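Local coordinates for protein extracellular ligand-binding receptor (Rhodopseudomonas palustris, PDB 4F06) that probably captures p-hydroxybenzoate and related lignin-derived aromatic acids in the periplasm and passes them to an ABC transporter, at residues 31-35 with 267-271; 89-93 with 112-116; 286-290 with 320-324. All blocks are in the same frame, centred on the assembly; numbering follows the deposited sequence.

Interactions 1 and 3 adjoin, their centres about 11 Å apart, and share one packed region: helix 283-301 follows helix 262-273 in the chain, and Tyr289 of interaction 3 lies against Trp32 and Phe267 of interaction 1, with Trp32 N 3.4 Å from Tyr289 CD1. Pro323 meets Phe267 as well. Of two p-hydroxybenzoate pockets, one is lined by Trp32 with Arg293, Tyr296 and Lys297, the other by Tyr80, Phe121, Tyr149 and Asp232 among others; the Trp320 side chain is about 6 Å from a bound p-hydroxybenzoate. Interaction 2 stands apart, its centre about 30 Å from that of interaction 1 and 23 Å from that of interaction 3, where the 89-93 segment packs on the 112-116 loop.

Interaction 1 of 3, residues 31-35 with 267-271; sequences AWVAE and FLALL
Phe267, Leu270 and Leu271 present three side chains to Ala31, where helix 19-36 and helix 262-273 of this periplasmic binding protein of the leucine-binding family cross almost at right angles. The local axes make an angle of 97° and approach to 8.8 Å, and the Ala31 methyl points into the crossing and meets all three residues. Phe267 starts out facing away, but its ring swings back so that CE1 lies 4.3 Å from Ala31 CB; the ring also meets Tyr289 edge-to-face, tying this crossing to helix 283-301. Leu270 carries the largest share of the buried surface. Its CB rests 3.9 Å from Ala31 CB, and with CG anti to the carbonyl carbon (chi1 -71°) its two methyls reach on toward Ala34 and Glu35. There CD1 packs on the aliphatic start of Glu35, 3.6 Å from Glu35 CB, while CD2 comes within 3.5 Å of Glu35 OE1. The Glu35 chain bends at chi2 (69°), bringing OE1 across the Leu270 methyls in a plain van der Waals contact. Leu271 points its CB away, yet the branch turns back: CD1 lies above one face of the Phe267 ring, offset toward its rim, and CD2 sits 4.0 Å from Ala31 CB.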
# COMPACT_ATOMS: atom_id res chain seq x y z
N ALA A 31 16.75 6.00 -1.47
CA ALA A 31 16.82 6.14 -2.92
C ALA A 31 16.54 7.59 -3.34
O ALA A 31 17.23 8.16 -4.22
CB ALA A 31 15.85 5.18 -3.63
N TRP A 32 15.53 8.20 -2.73
CA TRP A 32 15.23 9.60 -2.99
C TRP A 32 16.44 10.49 -2.72
O TRP A 32 16.78 11.34 -3.54
CB TRP A 32 13.99 10.03 -2.15
CG TRP A 32 13.71 11.48 -2.40
CD1 TRP A 32 14.16 12.56 -1.63
CD2 TRP A 32 13.02 12.05 -3.54
NE1 TRP A 32 13.74 13.74 -2.20
CE2 TRP A 32 13.07 13.50 -3.37
CE3 TRP A 32 12.38 11.51 -4.65
CZ2 TRP A 32 12.54 14.37 -4.32
CZ3 TRP A 32 11.85 12.40 -5.60
CH2 TRP A 32 11.93 13.78 -5.42
N VAL A 33 17.06 10.31 -1.57
CA VAL A 33 18.23 11.10 -1.18
C VAL A 33 19.41 10.79 -2.07
O VAL A 33 20.21 11.68 -2.41
CB VAL A 33 18.52 10.88 0.34
CG1 VAL A 33 19.82 11.55 0.73
CG2 VAL A 33 17.36 11.43 1.17
N ALA A 34 19.56 9.54 -2.50
CA ALA A 34 20.69 9.21 -3.42
C ALA A 34 20.59 10.03 -4.70
O ALA A 34 21.62 10.40 -5.26
CB ALA A 34 20.70 7.71 -3.73
N GLU A 35 19.36 10.29 -5.17
CA GLU A 35 19.17 11.07 -6.37
C GLU A 35 19.16 12.56 -6.11
O GLU A 35 19.66 13.33 -6.93
CB GLU A 35 17.86 10.62 -7.05
CG GLU A 35 17.48 11.36 -8.31
CD GLU A 35 18.38 11.10 -9.47
OE1 GLU A 35 19.18 10.15 -9.42
OE2 GLU A 35 18.29 11.83 -10.49
N PHE A 267 14.65 4.15 -10.56
CA PHE A 267 14.34 3.95 -9.14
C PHE A 267 15.00 2.68 -8.63
O PHE A 267 15.58 2.70 -7.55
CB PHE A 267 12.81 3.82 -9.02
CG PHE A 267 12.28 3.46 -7.64
CD1 PHE A 267 12.58 4.24 -6.51
CD2 PHE A 267 11.43 2.36 -7.50
CE1 PHE A 267 12.07 3.93 -5.26
CE2 PHE A 267 10.90 2.06 -6.26
CZ PHE A 267 11.23 2.81 -5.14
N LEU A 268 14.93 1.57 -9.39
CA LEU A 268 15.58 0.34 -8.93
C LEU A 268 17.09 0.53 -8.82
O LEU A 268 17.72 0.05 -7.87
CB LEU A 268 15.23 -0.79 -9.90
CG LEU A 268 13.73 -1.19 -9.92
CD1 LEU A 268 13.50 -2.32 -10.90
CD2 LEU A 268 13.16 -1.55 -8.54
N ALA A 269 17.69 1.25 -9.77
CA ALA A 269 19.13 1.53 -9.67
C ALA A 269 19.44 2.35 -8.42
O ALA A 269 20.45 2.12 -7.74
CB ALA A 269 19.58 2.25 -10.94
N LEU A 270 18.58 3.33 -8.11
CA LEU A 270 18.79 4.18 -6.93
C LEU A 270 18.61 3.36 -5.66
O LEU A 270 19.33 3.58 -4.68
CB LEU A 270 17.83 5.37 -6.94
CG LEU A 270 18.16 6.42 -8.01
CD1 LEU A 270 16.96 7.36 -8.24
CD2 LEU A 270 19.42 7.21 -7.62
N LEU A 271 17.63 2.43 -5.64
CA LEU A 271 17.50 1.54 -4.47
C LEU A 271 18.77 0.75 -4.24
O LEU A 271 19.25 0.64 -3.11
CB LEU A 271 16.31 0.59 -4.69
CG LEU A 271 14.96 1.25 -4.51
CD1 LEU A 271 13.87 0.38 -5.15
CD2 LEU A 271 14.65 1.45 -3.03

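Interaction 2 of 3, residues 89-93 with 112-116; sequences APLLQ and KSPYI
A water molecule joins Ala89 and Ser113 and also stands in for a helical backbone bond. It donates to Ala89 O at 2.8 Å and accepts from Gln93 N at 2.9 Å, bridging the carbonyl and amide four residues apart that would pair directly in a regular helix. Its third partner is Ser113 OG, across the contact. Ala89 O additionally accepts from Leu92 N, and residues 89-91 keep helical backbone angles without the regular bonds. Ser113 OG lies anti to its own nitrogen (chi1 177°), which also lets it take the backbone N-H of Tyr115 at 3.1 Å and a nearly straight 166°. That bond makes an ST turn, set within a type I beta turn from Ser113 to Ile116; the turn delivers the chain into strand 116-118, an edge strand of the six-stranded sheet, next to strand 99-101. Apolar packing lies beside the water. Ala89 CB touches both Lys112 CB and Ile116 CD1, and Leu92 CD1 meets Ile116 CG1 at 3.6 Å, the two side chains crossing at about a right angle; Met99 of the neighbouring strand touches both. Further along, the extended Gln93 chain lays its amide against the Pro114 ring, Gln93 CD being 3.8 Å from Pro114 CG. Gln93 CA comes 3.6 Å from Tyr115 CD2, while Leu92 O sits at the edge of the same ring, in its plane. Tyr115 OH, hydrogen-bonded to Asp309, accepts from a second water, which in turn receives Gln93 NE2 at 3.0 Å.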
# COMPACT_ATOMS: atom_id res chain seq x y z
N ALA A 89 -3.83 10.52 13.33
CA ALA A 89 -4.54 11.57 12.56
C ALA A 89 -5.10 12.74 13.39
O ALA A 89 -4.89 13.90 13.00
CB ALA A 89 -5.65 10.92 11.76
N PRO A 90 -5.79 12.47 14.52
CA PRO A 90 -6.46 13.59 15.24
C PRO A 90 -5.41 14.53 15.90
O PRO A 90 -5.79 15.63 16.31
CB PRO A 90 -7.44 12.90 16.24
CG PRO A 90 -6.97 11.51 16.31
CD PRO A 90 -6.19 11.16 15.09
N LEU A 91 -4.11 14.18 15.99
CA LEU A 91 -3.05 14.98 16.66
C LEU A 91 -2.59 16.11 15.75
O LEU A 91 -2.01 17.09 16.21
CB LEU A 91 -1.76 14.09 17.03
CG LEU A 91 -1.97 12.82 17.81
CD1 LEU A 91 -0.64 12.16 17.91
CD2 LEU A 91 -2.48 13.22 19.19
N LEU A 92 -2.69 15.87 14.46
CA LEU A 92 -1.85 16.60 13.49
C LEU A 92 -2.18 18.08 13.40
O LEU A 92 -1.26 18.91 13.32
CB LEU A 92 -1.99 15.99 12.09
CG LEU A 92 -1.64 14.49 11.99
CD1 LEU A 92 -2.05 13.99 10.62
CD2 LEU A 92 -0.15 14.27 12.31
N GLN A 93 -3.47 18.42 13.41
CA GLN A 93 -3.81 19.79 13.14
C GLN A 93 -3.39 20.68 14.32
O GLN A 93 -2.75 21.75 14.14
CB GLN A 93 -5.27 19.93 12.83
CG GLN A 93 -5.70 21.35 12.47
CD GLN A 93 -7.15 21.43 12.08
OE1 GLN A 93 -7.95 20.53 12.33
NE2 GLN A 93 -7.52 22.56 11.44
N LYS A 112 -9.70 12.26 8.16
CA LYS A 112 -9.55 12.46 9.61
C LYS A 112 -8.65 13.65 9.97
O LYS A 112 -8.51 13.98 11.15
CB LYS A 112 -8.93 11.19 10.25
CG LYS A 112 -9.74 9.93 9.98
CD LYS A 112 -11.17 10.02 10.48
CE LYS A 112 -11.87 8.70 10.21
NZ LYS A 112 -13.26 8.70 10.70
N SER A 113 -8.06 14.31 8.97
CA SER A 113 -7.29 15.52 9.25
C SER A 113 -7.14 16.26 7.95
O SER A 113 -6.89 15.62 6.93
CB SER A 113 -5.88 15.17 9.72
OG SER A 113 -5.10 16.34 9.92
N PRO A 114 -7.12 17.60 7.96
CA PRO A 114 -6.82 18.35 6.74
C PRO A 114 -5.35 18.22 6.33
O PRO A 114 -5.00 18.55 5.20
CB PRO A 114 -7.11 19.82 7.13
CG PRO A 114 -6.91 19.85 8.63
CD PRO A 114 -7.47 18.50 9.09
N TYR A 115 -4.50 17.71 7.22
CA TYR A 115 -3.05 17.74 6.99
C TYR A 115 -2.48 16.36 6.65
O TYR A 115 -1.29 16.15 6.78
CB TYR A 115 -2.31 18.33 8.20
CG TYR A 115 -2.65 19.76 8.55
CD1 TYR A 115 -3.16 20.68 7.61
CD2 TYR A 115 -2.40 20.22 9.84
CE1 TYR A 115 -3.45 21.99 7.97
CE2 TYR A 115 -2.61 21.53 10.18
CZ TYR A 115 -3.17 22.41 9.26
OH TYR A 115 -3.36 23.73 9.63
N ILE A 116 -3.32 15.45 6.17
CA ILE A 116 -2.84 14.17 5.69
C ILE A 116 -2.80 14.18 4.15
O ILE A 116 -3.73 14.67 3.47
CB ILE A 116 -3.81 13.04 6.13
CG1 ILE A 116 -3.68 12.84 7.62
CG2 ILE A 116 -3.50 11.74 5.37
CD1 ILE A 116 -4.75 11.95 8.21
O HOH W 1 -5.54 16.57 12.64
O HOH W 2 -5.39 24.71 11.63

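Interaction 3 of 3, residues 286-290 with 320-324; sequences VAAYD and WVSPR. With SO4 (sulfate ion), chain D.
Asp290 and three side chains of 320-324 form the polar core of this contact. Trp320 NE1 donates in its ring plane to Asp290 OD1 at 2.9 Å and 169°, although it meets that oxygen from well above the carboxylate plane. Asp290 OD2 accepts twice: Ser322 OG approaches on the syn lone pair at 2.6 Å, and Arg324 NH2 on the anti one at 2.8 Å, the latter a salt bridge. Ser322 OG in turn accepts from Arg324 N, closing an ST turn, and from Arg324 NE in the guanidinium plane, which fixes the head group's rotation. The Arg324 side chain bends at chi3 (81°) to bring NE and NH2 round to these acceptors; NH1 binds Gln338. Apolar packing flanks the network: Val286 CG2 touches Pro323 CB at 3.8 Å, Val286 CG1 lies over one guanidinium face, and Tyr289 CD2 meets Pro323 CG at 4.1 Å. Away from the carboxylate, Tyr289 OH donates to sulfate O1 at 2.7 Å; the ion, probably from the crystallisation liquor, is also bound by His36. Arg324 NH2 also donates to Thr119 O, and Arg324 packs on His254 and Tyr255, placing this buried cluster beside chain segments consistent with the inter-lobe crossovers of a type I periplasmic binding protein.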
# COMPACT_ATOMS: atom_id res chain seq x y z
N VAL A 286 8.15 2.54 -2.95
CA VAL A 286 7.78 3.56 -3.90
C VAL A 286 6.90 4.62 -3.21
O VAL A 286 6.99 5.81 -3.51
CB VAL A 286 7.15 2.98 -5.17
CG1 VAL A 286 5.70 2.48 -5.00
CG2 VAL A 286 7.19 4.05 -6.30
N ALA A 287 6.07 4.18 -2.26
CA ALA A 287 5.24 5.17 -1.52
C ALA A 287 6.17 6.08 -0.73
O ALA A 287 5.87 7.27 -0.58
CB ALA A 287 4.28 4.45 -0.60
N ALA A 288 7.27 5.54 -0.21
CA ALA A 288 8.23 6.36 0.54
C ALA A 288 9.02 7.31 -0.36
O ALA A 288 9.26 8.46 0.02
CB ALA A 288 9.16 5.47 1.38
N TYR A 289 9.41 6.82 -1.54
CA TYR A 289 10.14 7.66 -2.50
C TYR A 289 9.25 8.86 -2.90
O TYR A 289 9.70 10.01 -2.88
CB TYR A 289 10.48 6.78 -3.71
CG TYR A 289 11.36 7.44 -4.76
CD1 TYR A 289 12.77 7.43 -4.64
CD2 TYR A 289 10.80 8.07 -5.86
CE1 TYR A 289 13.58 8.01 -5.61
CE2 TYR A 289 11.61 8.65 -6.84
CZ TYR A 289 12.99 8.64 -6.70
OH TYR A 289 13.82 9.25 -7.63
N ASP A 290 8.00 8.59 -3.29
CA ASP A 290 7.06 9.64 -3.65
C ASP A 290 6.68 10.51 -2.43
O ASP A 290 6.43 11.73 -2.59
CB ASP A 290 5.84 9.07 -4.35
CG ASP A 290 6.18 8.59 -5.75
OD1 ASP A 290 6.88 9.32 -6.49
OD2 ASP A 290 5.72 7.49 -6.12
N TRP A 320 3.04 14.18 -11.43
CA TRP A 320 4.41 13.83 -11.79
C TRP A 320 4.45 12.39 -12.27
O TRP A 320 3.44 11.69 -12.24
CB TRP A 320 5.39 14.10 -10.62
CG TRP A 320 5.24 13.12 -9.45
CD1 TRP A 320 6.03 12.00 -9.17
CD2 TRP A 320 4.23 13.16 -8.38
NE1 TRP A 320 5.61 11.39 -8.00
CE2 TRP A 320 4.51 12.04 -7.49
CE3 TRP A 320 3.12 14.00 -8.09
CZ2 TRP A 320 3.72 11.79 -6.37
CZ3 TRP A 320 2.35 13.71 -6.96
CH2 TRP A 320 2.65 12.63 -6.13
N VAL A 321 5.61 11.96 -12.77
CA VAL A 321 5.82 10.58 -13.15
C VAL A 321 6.56 9.84 -12.02
O VAL A 321 7.72 10.15 -11.73
CB VAL A 321 6.56 10.41 -14.49
CG1 VAL A 321 6.56 8.94 -14.90
CG2 VAL A 321 5.95 11.30 -15.60
N SER A 322 5.83 8.97 -11.34
CA SER A 322 6.39 8.11 -10.29
C SER A 322 7.07 6.90 -10.95
O SER A 322 6.71 6.53 -12.07
CB SER A 322 5.20 7.67 -9.42
OG SER A 322 5.55 6.62 -8.52
N PRO A 323 7.93 6.19 -10.22
CA PRO A 323 8.38 4.88 -10.71
C PRO A 323 7.20 3.96 -11.04
O PRO A 323 7.31 3.08 -11.90
CB PRO A 323 9.20 4.34 -9.54
CG PRO A 323 9.78 5.60 -8.93
CD PRO A 323 8.64 6.60 -8.99
N ARG A 324 6.04 4.16 -10.37
CA ARG A 324 4.88 3.27 -10.62
C ARG A 324 4.07 3.59 -11.87
O ARG A 324 3.23 2.77 -12.29
CB ARG A 324 3.94 3.30 -9.40
CG ARG A 324 3.03 4.56 -9.36
CD ARG A 324 2.31 4.69 -8.01
NE ARG A 324 3.20 5.29 -7.02
CZ ARG A 324 2.85 5.43 -5.72
NH1 ARG A 324 1.68 4.95 -5.29
NH2 ARG A 324 3.73 6.01 -4.88
S SO4 D . 12.86 11.78 -10.32
O1 SO4 D . 12.91 11.39 -8.91
O2 SO4 D . 13.83 12.86 -10.52
O3 SO4 D . 13.17 10.63 -11.17
O4 SO4 D . 11.57 12.43 -10.68